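Local coordinates for putative epoxide hydrolase protein (Klebsiella pneumoniae subsp. pneumoniae, PDB 5BOV), which probably acts as an alpha/beta-hydrolase-fold hydrolase, tentatively on epoxides or monoacylglycerols, with its natural substrate unestablished, at residues Tyr47-Ala53 / Pro291-Val295; Val93-Asp97 / Trp123-Val127; Ala186-Trp190 / Gly283-Glu289. All coordinates share one frame; numbering follows the deposited sequence.

Contact 1: residues Tyr47-Ala53 / Pro291-Val295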
ATOM      1  N   TYR A  47       2.470   2.361 -10.402  1.00  7.14           N
ATOM      2  CA  TYR A  47       3.885   2.279 -10.656  1.00  6.99           C
ATOM      3  C   TYR A  47       4.209   1.974 -12.087  1.00  7.30           C
ATOM      4  O   TYR A  47       5.363   1.702 -12.389  1.00  7.43           O
ATOM      5  CB  TYR A  47       4.483   1.236  -9.723  1.00  7.00           C
ATOM      6  CG  TYR A  47       4.233   1.552  -8.250  1.00  6.94           C
ATOM      7  CD1 TYR A  47       4.913   2.597  -7.630  1.00  6.92           C
ATOM      8  CD2 TYR A  47       3.303   0.834  -7.502  1.00  7.05           C
ATOM      9  CE1 TYR A  47       4.755   2.880  -6.298  1.00  6.86           C
ATOM     10  CE2 TYR A  47       3.082   1.127  -6.151  1.00  6.74           C
ATOM     11  CZ  TYR A  47       3.787   2.150  -5.549  1.00  6.92           C
ATOM     12  OH  TYR A  47       3.640   2.433  -4.219  1.00  7.03           O
ATOM     13  N   ALA A  48       3.281   2.238 -13.015  1.00  7.68           N
ATOM     14  CA  ALA A  48       3.554   1.924 -14.421  1.00  8.28           C
ATOM     15  C   ALA A  48       4.614   2.803 -15.000  1.00  8.79           C
ATOM     16  O   ALA A  48       5.214   2.432 -16.043  1.00  8.62           O
ATOM     17  CB  ALA A  48       2.284   1.998 -15.245  1.00  8.55           C
ATOM     18  N   GLN A  49       4.788   4.018 -14.502  1.00  9.35           N
ATOM     19  CA  GLN A  49       5.892   4.900 -14.908  1.00 10.31           C
ATOM     20  C   GLN A  49       7.086   4.826 -13.987  1.00  9.80           C
ATOM     21  O   GLN A  49       8.256   4.768 -14.459  1.00 10.06           O
ATOM     22  CB  GLN A  49       5.446   6.344 -15.108  1.00 12.10           C
ATOM     23  CG  GLN A  49       4.403   6.420 -16.185  1.00 13.94           C
ATOM     24  CD  GLN A  49       3.949   7.867 -16.437  1.00 18.46           C
ATOM     25  OE1 GLN A  49       3.282   8.489 -15.609  1.00 19.35           O
ATOM     26  NE2 GLN A  49       4.257   8.397 -17.644  1.00 21.79           N
ATOM     27  N   VAL A  50       6.851   4.710 -12.702  1.00  8.76           N
ATOM     28  CA  VAL A  50       7.956   4.588 -11.742  1.00  8.64           C
ATOM     29  C   VAL A  50       8.797   3.363 -12.003  1.00  9.07           C
ATOM     30  O   VAL A  50      10.050   3.434 -12.000  1.00  9.03           O
ATOM     31  CB  VAL A  50       7.403   4.522 -10.297  1.00  8.56           C
ATOM     32  CG1 VAL A  50       8.461   4.117  -9.280  1.00  8.04           C
ATOM     33  CG2 VAL A  50       6.732   5.822  -9.921  1.00  8.79           C
ATOM     34  N   ALA A  51       8.160   2.210 -12.222  1.00  8.76           N
ATOM     35  CA  ALA A  51       8.920   0.974 -12.292  1.00  9.07           C
ATOM     36  C   ALA A  51       9.870   0.898 -13.500  1.00  9.23           C
ATOM     37  O   ALA A  51      11.043   0.584 -13.325  1.00  9.20           O
ATOM     38  CB  ALA A  51       7.949  -0.231 -12.222  1.00  8.89           C
ATOM     39  N   PRO A  52       9.430   1.271 -14.730  1.00  9.23           N
ATOM     40  CA  PRO A  52      10.363   1.153 -15.806  1.00  9.50           C
ATOM     41  C   PRO A  52      11.477   2.174 -15.675  1.00  9.51           C
ATOM     42  O   PRO A  52      12.586   1.894 -16.144  1.00  9.58           O
ATOM     43  CB  PRO A  52       9.522   1.423 -17.065  1.00  9.84           C
ATOM     44  CG  PRO A  52       8.115   1.155 -16.667  1.00 10.36           C
ATOM     45  CD  PRO A  52       8.031   1.380 -15.221  1.00  9.81           C
ATOM     46  N   ALA A  53      11.199   3.322 -15.055  1.00  9.17           N
ATOM     47  CA  ALA A  53      12.253   4.324 -14.859  1.00  9.44           C
ATOM     48  C   ALA A  53      13.319   3.769 -13.921  1.00  9.45           C
ATOM     49  O   ALA A  53      14.530   3.929 -14.172  1.00  9.96           O
ATOM     50  CB  ALA A  53      11.690   5.601 -14.245  1.00  9.84           C
ATOM     51  N   PRO A 291       5.436  10.615 -10.761  1.00 10.54           N
ATOM     52  CA  PRO A 291       6.389   9.508 -10.832  1.00 10.60           C
ATOM     53  C   PRO A 291       7.868   9.981 -10.816  1.00 11.05           C
ATOM     54  O   PRO A 291       8.675   9.286 -10.241  1.00 10.46           O
ATOM     55  CB  PRO A 291       6.033   8.779 -12.136  1.00 10.65           C
ATOM     56  CG  PRO A 291       5.293   9.815 -12.940  1.00 11.40           C
ATOM     57  CD  PRO A 291       4.531  10.619 -11.922  1.00 10.92           C
ATOM     58  N   THR A 292       8.158  11.149 -11.408  1.00 12.09           N
ATOM     59  CA  THR A 292       9.546  11.663 -11.378  1.00 12.90           C
ATOM     60  C   THR A 292      10.030  11.869  -9.954  1.00 11.59           C
ATOM     61  O   THR A 292      11.114  11.432  -9.587  1.00 11.31           O
ATOM     62  CB  THR A 292       9.649  12.971 -12.221  1.00 14.89           C
ATOM     63  OG1 THR A 292       9.243  12.637 -13.551  1.00 16.68           O
ATOM     64  CG2 THR A 292      11.042  13.478 -12.257  1.00 15.70           C
ATOM     65  N   ALA A 293       9.228  12.532  -9.127  1.00 10.85           N
ATOM     66  CA  ALA A 293       9.628  12.789  -7.772  1.00 10.84           C
ATOM     67  C   ALA A 293       9.656  11.474  -6.984  1.00  9.94           C
ATOM     68  O   ALA A 293      10.488  11.324  -6.096  1.00 10.39           O
ATOM     69  CB  ALA A 293       8.685  13.779  -7.082  1.00 11.21           C
ATOM     70  N   PHE A 294       8.763  10.554  -7.294  1.00  9.17           N
ATOM     71  CA  PHE A 294       8.747   9.323  -6.541  1.00  8.54           C
ATOM     72  C   PHE A 294      10.000   8.474  -6.839  1.00  9.09           C
ATOM     73  O   PHE A 294      10.616   7.922  -5.904  1.00  8.71           O
ATOM     74  CB  PHE A 294       7.482   8.529  -6.839  1.00  8.31           C
ATOM     75  CG  PHE A 294       7.231   7.451  -5.859  1.00  7.62           C
ATOM     76  CD1 PHE A 294       7.727   6.185  -6.018  1.00  7.62           C
ATOM     77  CD2 PHE A 294       6.429   7.714  -4.747  1.00  7.82           C
ATOM     78  CE1 PHE A 294       7.483   5.198  -5.099  1.00  7.54           C
ATOM     79  CE2 PHE A 294       6.195   6.708  -3.821  1.00  7.60           C
ATOM     80  CZ  PHE A 294       6.730   5.471  -4.015  1.00  7.64           C
ATOM     81  N   VAL A 295      10.327   8.340  -8.110  1.00  8.81           N
ATOM     82  CA  VAL A 295      11.573   7.702  -8.486  1.00  9.18           C
ATOM     83  C   VAL A 295      12.797   8.332  -7.751  1.00  9.39           C
ATOM     84  O   VAL A 295      13.626   7.578  -7.211  1.00  9.54           O
ATOM     85  CB  VAL A 295      11.779   7.773  -9.996  1.00  9.33           C
ATOM     86  CG1 VAL A 295      13.191   7.306 -10.390  1.00  9.27           C
ATOM     87  CG2 VAL A 295      10.769   6.949 -10.722  1.00  9.13           C
TER

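Contact 2: residues Val93-Asp97 / Trp123-Val127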
ATOM      1  N   VAL A  93       6.475 -10.746   2.709  1.00 11.64           N
ATOM      2  CA  VAL A  93       7.611 -11.529   3.155  1.00 12.61           C
ATOM      3  C   VAL A  93       7.579 -12.918   2.437  1.00 11.96           C
ATOM      4  O   VAL A  93       8.621 -13.382   1.980  1.00 12.46           O
ATOM      5  CB  VAL A  93       7.685 -11.726   4.675  1.00 13.39           C
ATOM      6  CG1 VAL A  93       8.818 -12.679   5.072  1.00 15.07           C
ATOM      7  CG2 VAL A  93       7.891 -10.394   5.315  1.00 13.55           C
ATOM      8  N   HIS A  94       6.400 -13.545   2.346  1.00 11.94           N
ATOM      9  CA  HIS A  94       6.298 -14.799   1.597  1.00 12.34           C
ATOM     10  C   HIS A  94       6.664 -14.606   0.127  1.00 12.01           C
ATOM     11  O   HIS A  94       7.322 -15.490  -0.492  1.00 11.79           O
ATOM     12  CB  HIS A  94       4.871 -15.346   1.673  1.00 13.34           C
ATOM     13  CG  HIS A  94       4.529 -15.910   3.005  1.00 15.28           C
ATOM     14  ND1 HIS A  94       5.273 -16.892   3.638  1.00 17.98           N
ATOM     15  CD2 HIS A  94       3.443 -15.700   3.778  1.00 16.52           C
ATOM     16  CE1 HIS A  94       4.687 -17.186   4.795  1.00 18.51           C
ATOM     17  NE2 HIS A  94       3.583 -16.477   4.904  1.00 17.37           N
ATOM     18  N   LEU A  95       6.296 -13.462  -0.457  1.00 11.02           N
ATOM     19  CA  LEU A  95       6.703 -13.179  -1.870  1.00 10.82           C
ATOM     20  C   LEU A  95       8.205 -13.060  -1.968  1.00 10.56           C
ATOM     21  O   LEU A  95       8.825 -13.600  -2.920  1.00 10.32           O
ATOM     22  CB  LEU A  95       6.042 -11.860  -2.345  1.00 10.80           C
ATOM     23  CG  LEU A  95       6.368 -11.378  -3.722  1.00 11.10           C
ATOM     24  CD1 LEU A  95       5.913 -12.373  -4.785  1.00 11.28           C
ATOM     25  CD2 LEU A  95       5.755  -9.993  -3.967  1.00 10.50           C
HETATM   26  N   MSE A  96       8.826 -12.347  -1.029  1.00 10.43           N
HETATM   27  CA  MSE A  96      10.297 -12.162  -1.030  1.00 10.94           C
HETATM   28  C   MSE A  96      10.956 -13.512  -0.937  1.00 11.81           C
HETATM   29  O   MSE A  96      11.892 -13.842  -1.716  1.00 11.47           O
HETATM   30  CB  MSE A  96      10.729 -11.227   0.107  1.00 11.00           C
HETATM   31  CG  MSE A  96      10.400  -9.760  -0.253  1.00 10.77           C
HETATM   32 SE   MSE A  96      10.839  -8.664   1.322  0.75 11.43          SE
HETATM   33  CE  MSE A  96      12.701  -8.662   0.927  1.00 11.89           C
ATOM     34  N   ASP A  97      10.497 -14.324   0.015  1.00 12.48           N
ATOM     35  CA  ASP A  97      11.015 -15.663   0.119  1.00 13.29           C
ATOM     36  C   ASP A  97      10.863 -16.497  -1.176  1.00 13.50           C
ATOM     37  O   ASP A  97      11.836 -17.188  -1.613  1.00 13.38           O
ATOM     38  CB  ASP A  97      10.398 -16.457   1.267  1.00 14.79           C
ATOM     39  CG  ASP A  97      10.711 -15.880   2.643  1.00 16.32           C
ATOM     40  OD1 ASP A  97      11.716 -15.142   2.806  1.00 16.96           O
ATOM     41  OD2 ASP A  97       9.966 -16.268   3.594  1.00 18.88           O
ATOM     42  N   TRP A 123      10.467  -7.092  10.422  1.00 14.67           N
ATOM     43  CA  TRP A 123      11.589  -7.789   9.791  1.00 15.56           C
ATOM     44  C   TRP A 123      12.570  -6.788   9.171  1.00 14.50           C
ATOM     45  O   TRP A 123      12.796  -6.808   7.942  1.00 13.58           O
ATOM     46  CB  TRP A 123      11.060  -8.760   8.744  1.00 17.57           C
ATOM     47  CG  TRP A 123      10.085  -9.678   9.289  1.00 20.67           C
ATOM     48  CD1 TRP A 123      10.355 -10.795  10.057  1.00 22.46           C
ATOM     49  CD2 TRP A 123       8.636  -9.626   9.160  1.00 20.99           C
ATOM     50  NE1 TRP A 123       9.171 -11.391  10.430  1.00 24.99           N
ATOM     51  CE2 TRP A 123       8.108 -10.764   9.821  1.00 22.77           C
ATOM     52  CE3 TRP A 123       7.756  -8.754   8.547  1.00 19.70           C
ATOM     53  CZ2 TRP A 123       6.709 -11.025   9.895  1.00 23.14           C
ATOM     54  CZ3 TRP A 123       6.395  -8.971   8.653  1.00 19.96           C
ATOM     55  CH2 TRP A 123       5.860 -10.089   9.306  1.00 20.99           C
ATOM     56  N   PRO A 124      13.209  -5.948   9.987  1.00 14.22           N
ATOM     57  CA  PRO A 124      14.081  -4.924   9.434  1.00 13.91           C
ATOM     58  C   PRO A 124      15.243  -5.459   8.548  1.00 14.38           C
ATOM     59  O   PRO A 124      15.685  -4.766   7.620  1.00 14.15           O
ATOM     60  CB  PRO A 124      14.631  -4.211  10.648  1.00 14.15           C
ATOM     61  CG  PRO A 124      14.448  -5.185  11.783  1.00 14.18           C
ATOM     62  CD  PRO A 124      13.168  -5.858  11.462  1.00 14.27           C
ATOM     63  N   GLN A 125      15.729  -6.677   8.837  1.00 15.37           N
ATOM     64  CA  GLN A 125      16.831  -7.228   8.036  1.00 16.29           C
ATOM     65  C   GLN A 125      16.422  -7.413   6.565  1.00 15.16           C
ATOM     66  O   GLN A 125      17.295  -7.505   5.692  1.00 15.40           O
ATOM     67  CB  GLN A 125      17.340  -8.590   8.572  1.00 19.17           C
ATOM     68  CG  GLN A 125      18.007  -8.451   9.879  1.00 23.75           C
ATOM     69  CD  GLN A 125      18.470  -9.816  10.483  1.00 28.85           C
ATOM     70  OE1 GLN A 125      18.834 -10.781   9.772  1.00 35.02           O
ATOM     71  NE2 GLN A 125      18.462  -9.869  11.786  1.00 31.33           N
ATOM     72  N   ARG A 126      15.124  -7.487   6.295  1.00 13.79           N
ATOM     73  CA  ARG A 126      14.631  -7.691   4.929  1.00 13.38           C
ATOM     74  C   ARG A 126      14.469  -6.373   4.181  1.00 12.56           C
ATOM     75  O   ARG A 126      14.156  -6.357   2.983  1.00 11.95           O
ATOM     76  CB  ARG A 126      13.275  -8.363   4.930  1.00 14.29           C
ATOM     77  CG  ARG A 126      13.156  -9.723   5.658  1.00 15.23           C
ATOM     78  CD  ARG A 126      14.162 -10.747   5.261  1.00 16.74           C
ATOM     79  NE  ARG A 126      14.001 -11.299   3.928  1.00 16.92           N
ATOM     80  CZ  ARG A 126      13.235 -12.339   3.599  1.00 17.38           C
ATOM     81  NH1 ARG A 126      12.440 -12.951   4.461  1.00 17.75           N
ATOM     82  NH2 ARG A 126      13.213 -12.716   2.311  1.00 16.94           N
ATOM     83  N   VAL A 127      14.587  -5.247   4.884  1.00 11.89           N
ATOM     84  CA  VAL A 127      14.281  -3.927   4.292  1.00 11.01           C
ATOM     85  C   VAL A 127      15.523  -3.047   4.260  1.00 11.54           C
ATOM     86  O   VAL A 127      16.040  -2.566   5.287  1.00 12.16           O
ATOM     87  CB  VAL A 127      13.127  -3.203   5.003  1.00 10.68           C
ATOM     88  CG1 VAL A 127      12.799  -1.901   4.248  1.00 10.81           C
ATOM     89  CG2 VAL A 127      11.911  -4.100   5.071  1.00 10.53           C
TER

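Contact 3: residues Ala186-Trp190 / Gly283-Glu289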
ATOM      1  N   ALA A 186      -9.686  12.026  -2.886  1.00 10.65           N
ATOM      2  CA  ALA A 186      -8.336  11.853  -2.292  1.00 10.23           C
ATOM      3  C   ALA A 186      -7.322  12.706  -3.016  1.00 10.05           C
ATOM      4  O   ALA A 186      -6.321  13.088  -2.417  1.00  9.75           O
ATOM      5  CB  ALA A 186      -7.955  10.383  -2.329  1.00  9.62           C
ATOM      6  N   SER A 187      -7.531  12.976  -4.302  1.00 10.03           N
ATOM      7  CA  SER A 187      -6.589  13.817  -5.082  1.00 10.45           C
ATOM      8  C   SER A 187      -7.385  14.830  -5.917  1.00 11.75           C
ATOM      9  O   SER A 187      -7.577  14.668  -7.105  1.00 11.35           O
ATOM     10  CB  SER A 187      -5.732  12.938  -5.986  1.00 10.17           C
ATOM     11  OG  SER A 187      -4.922  12.037  -5.256  1.00  9.69           O
ATOM     12  N   PRO A 188      -7.988  15.767  -5.233  1.00 13.23           N
ATOM     13  CA  PRO A 188      -8.897  16.702  -5.948  1.00 14.83           C
ATOM     14  C   PRO A 188      -8.334  17.481  -7.120  1.00 16.16           C
ATOM     15  O   PRO A 188      -9.126  17.858  -7.999  1.00 16.53           O
ATOM     16  CB  PRO A 188      -9.311  17.716  -4.859  1.00 15.26           C
ATOM     17  CG  PRO A 188      -8.909  17.152  -3.612  1.00 15.22           C
ATOM     18  CD  PRO A 188      -7.852  16.097  -3.820  1.00 14.16           C
ATOM     19  N   GLN A 189      -7.029  17.661  -7.201  1.00 16.69           N
ATOM     20  CA  GLN A 189      -6.409  18.357  -8.307  1.00 18.32           C
ATOM     21  C   GLN A 189      -5.765  17.415  -9.326  1.00 17.12           C
ATOM     22  O   GLN A 189      -5.160  17.872 -10.304  1.00 16.73           O
ATOM     23  CB  GLN A 189      -5.391  19.391  -7.760  1.00 20.61           C
ATOM     24  CG  GLN A 189      -6.030  20.685  -7.260  1.00 24.65           C
ATOM     25  CD  GLN A 189      -6.895  20.554  -5.995  1.00 29.11           C
ATOM     26  OE1 GLN A 189      -6.412  20.159  -4.929  1.00 35.53           O
ATOM     27  NE2 GLN A 189      -8.166  20.988  -6.084  1.00 33.11           N
ATOM     28  N   TRP A 190      -5.918  16.094  -9.162  1.00 13.89           N
ATOM     29  CA  TRP A 190      -5.445  15.179 -10.171  1.00 13.36           C
ATOM     30  C   TRP A 190      -6.496  15.002 -11.263  1.00 14.17           C
ATOM     31  O   TRP A 190      -7.545  14.348 -11.052  1.00 13.31           O
ATOM     32  CB  TRP A 190      -5.136  13.824  -9.493  1.00 12.22           C
ATOM     33  CG  TRP A 190      -4.571  12.748 -10.429  1.00 11.88           C
ATOM     34  CD1 TRP A 190      -3.886  12.934 -11.570  1.00 12.39           C
ATOM     35  CD2 TRP A 190      -4.490  11.350 -10.120  1.00 11.38           C
ATOM     36  NE1 TRP A 190      -3.482  11.715 -12.083  1.00 12.27           N
ATOM     37  CE2 TRP A 190      -3.785  10.727 -11.178  1.00 11.31           C
ATOM     38  CE3 TRP A 190      -4.964  10.567  -9.076  1.00 10.95           C
ATOM     39  CZ2 TRP A 190      -3.667   9.353 -11.278  1.00 11.10           C
ATOM     40  CZ3 TRP A 190      -4.802   9.218  -9.136  1.00 11.12           C
ATOM     41  CH2 TRP A 190      -4.113   8.604 -10.260  1.00 10.99           C
ATOM     42  N   GLY A 283      -1.570  14.725  -4.782  1.00 11.32           N
ATOM     43  CA  GLY A 283      -2.500  14.262  -3.823  1.00 10.41           C
ATOM     44  C   GLY A 283      -2.094  12.988  -3.090  1.00  9.56           C
ATOM     45  O   GLY A 283      -0.925  12.852  -2.638  1.00  9.80           O
ATOM     46  N   HIS A 284      -3.017  12.069  -3.020  1.00  9.19           N
ATOM     47  CA  HIS A 284      -2.905  10.871  -2.245  1.00  9.75           C
ATOM     48  C   HIS A 284      -2.072   9.767  -2.907  1.00  9.69           C
ATOM     49  O   HIS A 284      -1.686   8.780  -2.221  1.00 10.18           O
ATOM     50  CB  HIS A 284      -4.320  10.392  -2.017  1.00 10.49           C
ATOM     51  CG  HIS A 284      -4.446   9.178  -1.181  1.00 11.75           C
ATOM     52  ND1 HIS A 284      -3.951   9.090   0.101  1.00 13.52           N
ATOM     53  CD2 HIS A 284      -5.126   8.030  -1.395  1.00 13.04           C
ATOM     54  CE1 HIS A 284      -4.257   7.903   0.611  1.00 13.15           C
ATOM     55  NE2 HIS A 284      -5.004   7.271  -0.254  1.00 13.84           N
ATOM     56  N   ASN A 285      -1.818   9.894  -4.201  1.00  9.06           N
ATOM     57  CA  ASN A 285      -1.057   8.848  -4.948  1.00  8.37           C
ATOM     58  C   ASN A 285       0.194   9.438  -5.634  1.00  8.27           C
ATOM     59  O   ASN A 285       0.207   9.652  -6.846  1.00  7.71           O
ATOM     60  CB  ASN A 285      -2.019   8.146  -5.914  1.00  8.24           C
ATOM     61  CG  ASN A 285      -1.410   6.955  -6.609  1.00  8.42           C
ATOM     62  OD1 ASN A 285      -0.186   6.732  -6.597  1.00  7.89           O
ATOM     63  ND2 ASN A 285      -2.258   6.172  -7.256  1.00  8.45           N
ATOM     64  N   PRO A 286       1.223   9.764  -4.846  1.00  8.07           N
ATOM     65  CA  PRO A 286       2.414  10.322  -5.432  1.00  8.20           C
ATOM     66  C   PRO A 286       3.066   9.512  -6.539  1.00  8.09           C
ATOM     67  O   PRO A 286       3.534  10.091  -7.512  1.00  8.13           O
ATOM     68  CB  PRO A 286       3.344  10.490  -4.225  1.00  8.28           C
ATOM     69  CG  PRO A 286       2.427  10.742  -3.088  1.00  8.34           C
ATOM     70  CD  PRO A 286       1.305   9.852  -3.343  1.00  8.12           C
ATOM     71  N   PRO A 287       3.089   8.172  -6.399  1.00  7.71           N
ATOM     72  CA  PRO A 287       3.802   7.539  -7.538  1.00  7.72           C
ATOM     73  C   PRO A 287       3.070   7.675  -8.871  1.00  8.04           C
ATOM     74  O   PRO A 287       3.706   7.760  -9.912  1.00  8.40           O
ATOM     75  CB  PRO A 287       3.908   6.074  -7.149  1.00  7.75           C
ATOM     76  CG  PRO A 287       2.911   5.852  -6.028  1.00  7.65           C
ATOM     77  CD  PRO A 287       2.757   7.216  -5.370  1.00  7.83           C
ATOM     78  N   GLN A 288       1.745   7.597  -8.830  1.00  8.05           N
ATOM     79  CA  GLN A 288       1.006   7.674 -10.087  1.00  8.41           C
ATOM     80  C   GLN A 288       0.960   9.151 -10.569  1.00  9.15           C
ATOM     81  O   GLN A 288       1.018   9.411 -11.803  1.00  9.37           O
ATOM     82  CB  GLN A 288      -0.376   7.139  -9.941  1.00  9.04           C
ATOM     83  CG  GLN A 288      -0.917   6.703 -11.314  1.00  9.45           C
ATOM     84  CD  GLN A 288      -2.111   5.730 -11.262  1.00  9.86           C
ATOM     85  OE1 GLN A 288      -2.435   5.139 -10.254  1.00  9.72           O
ATOM     86  NE2 GLN A 288      -2.748   5.573 -12.426  1.00 10.80           N
ATOM     87  N   GLU A 289       0.823  10.073  -9.641  1.00  9.49           N
ATOM     88  CA  GLU A 289       0.620  11.517  -9.941  1.00 10.10           C
ATOM     89  C   GLU A 289       1.905  12.238 -10.208  1.00 11.12           C
ATOM     90  O   GLU A 289       1.908  13.179 -10.979  1.00 11.67           O
ATOM     91  CB  GLU A 289      -0.064  12.188  -8.761  1.00 10.56           C
ATOM     92  CG  GLU A 289      -1.471  11.682  -8.518  1.00 10.57           C
ATOM     93  CD  GLU A 289      -2.095  12.341  -7.269  1.00 11.55           C
ATOM     94  OE1 GLU A 289      -2.094  13.619  -7.286  1.00 12.78           O
ATOM     95  OE2 GLU A 289      -2.625  11.608  -6.422  1.00 11.52           O
TER

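Contact 1: residues Tyr47-Ala53 / Pro291-Val295
Tyr47 O accepts from Ala51 N at 2.8 Å, the shortest backbone bond within 47-53, and the Tyr47 ring reaches across to Phe294. Its CE1 lies 3.8 Å from Phe294 CE1. The Phe294 atom arrives at the tyrosine's edge, near its plane, but the two rings are inclined at 57°, an oblique pair rather than a stack. The Tyr47 hydroxyl is engaged beyond this contact, bonded to Leu37 O.

Val50 is the hub of the apolar packing; its two methyls lean on different neighbours but share Phe294. CG1 stands anti to the backbone N (chi1 168°) and meets Phe294 CD1 at 3.9 Å, while CG2 faces Pro291 CB at 3.8 Å. Val295 points against the direction of Val50; its CG2 rests 3.8 Å from Val50 O and also reaches Ala53 CB. Toward the exposed margin, Gln49 OE1 lies 3.6 Å from Pro291 CG.

Pro287 and Leu36 pack against the buried side. Helix 50-56, which precedes strand 59-74, lying beside the C-terminal helix 291-303 is the arrangement of the alpha/beta-hydrolase fold, where the corresponding pair covers one face of the sheet.

Contact 2: residues Val93-Asp97 / Trp123-Val127
Asp97 and Arg126 form the ionic part of the contact. Both terminal nitrogens of the guanidinium approach end-on and converge on a single carboxylate oxygen: Arg126 NH1 lies 2.8 Å from Asp97 OD1, and Arg126 NH2 lies 2.9 Å from the same OD1. NH1 comes in on the syn side, whereas NH2 arrives nearly along the C-O axis, both from the same face of the carboxylate. The two flat groups are almost coplanar, with 13° between them. Sharing one acceptor bends both bonds, and the N-H...O angle at NH1 is 144°.

The polar bonds of Arg126 outside this pair explain its rotation. NE donates to Arg102 O and NH2 also to Ile101 O, so two backbone carbonyls and a carboxylate grip the guanidinium and fix the orientation of its plane. Its chain bends at both chi2 and chi3, shortening the reach by which the charged end meets helix 85-98.

Aliphatic contacts flank the salt bridge. Val93 CG1 comes within 3.7 Å of Arg126 NH1, and Met96 CB, of a selenomethionine, lies 3.6 Å from Arg126 NH2. The Met96 chain runs past Arg126 in the opposite direction, and the turn at its chi3 (79°) brings CE to 3.4 Å from Arg126 O.

The aromatic contact belongs to Val93 alone. Its CG2 sits over one face of the Trp123 indole, offset toward the rim, 3.6 Å from Trp123 CE3. Val93 CG2 lies 4.0 Å from the centroid of the six-membered Trp123 ring, a CH-pi contact. Tyr233 makes a separate edge-to-face pair with Trp123.

The salt bridge and packing join the C-terminal part of helix 85-98 to the connection, with its short 3-10 turn, between helix 111-122 and strand 127-133, a helix-to-strand connection of the repeating beta-alpha units in the alpha/beta-hydrolase fold.

Contact 3: residues Ala186-Trp190 / Gly283-Glu289
The loop after the final sheet strand, where alpha/beta-hydrolases carry their catalytic histidine, is tied here to the turn after helix 175-186; His284 touches the putative nucleophile elbow, consistent with that role. Ser187 OG bridges the two segments: it accepts from His284 N at 2.9 Å and donates to Glu289 OE2 at 2.6 Å.

The Glu289 carboxylate is an anchor in its own right. Asn285 N reaches Glu289 OE2 from the face opposite to Ser187 OG, and Gly283 N donates to Glu289 OE1 at 2.8 Å, so three bonds fix the group and probably favour its ionised form. Extended beyond CG (chi2 177°), Glu289 lies over the Trp190 indole with its carboxylate only 7° from the ring plane. Its CG sits 3.6 Å from the centroid of the five-membered ring, a CH-pi contact. Gln288 approaches the edge instead, its CD 3.6 Å from Trp190 CH2. Asn285 OD1 caps the N-terminus of helix 286-289 by accepting from Gln288 N, while Ala186 CB packs on His284 CB.

Trp183 and Phe192 also meet the Trp190 ring. The contact thus links the loop between helices 175-186 and 194-201 to the connection from strand 273-278 into helix 286-289.

Contacts 1 and 3 are partly buried and adjoin: helix 286-289 leads on to helix 291-303, and Tyr47 CE1 packs 3.4 Å from Pro287 CB. Contact 2 lies at the surface, on the other side of the chain's centre from contact 3, about 16 Å away between nearest atoms. Their chemistry follows these places. Contact 1 packs the start of helix 50-56 and the residues before it on helix 291-303, mainly through apolar side chains; contact 2 fixes a helix to a turn with a solvent-side salt bridge; contact 3 centres on a carboxylate held by a serine hydroxyl and two backbone N-H groups, near the putative active site. Arg126 and Glu289 also take backbone partners: carbonyls and amides respectively.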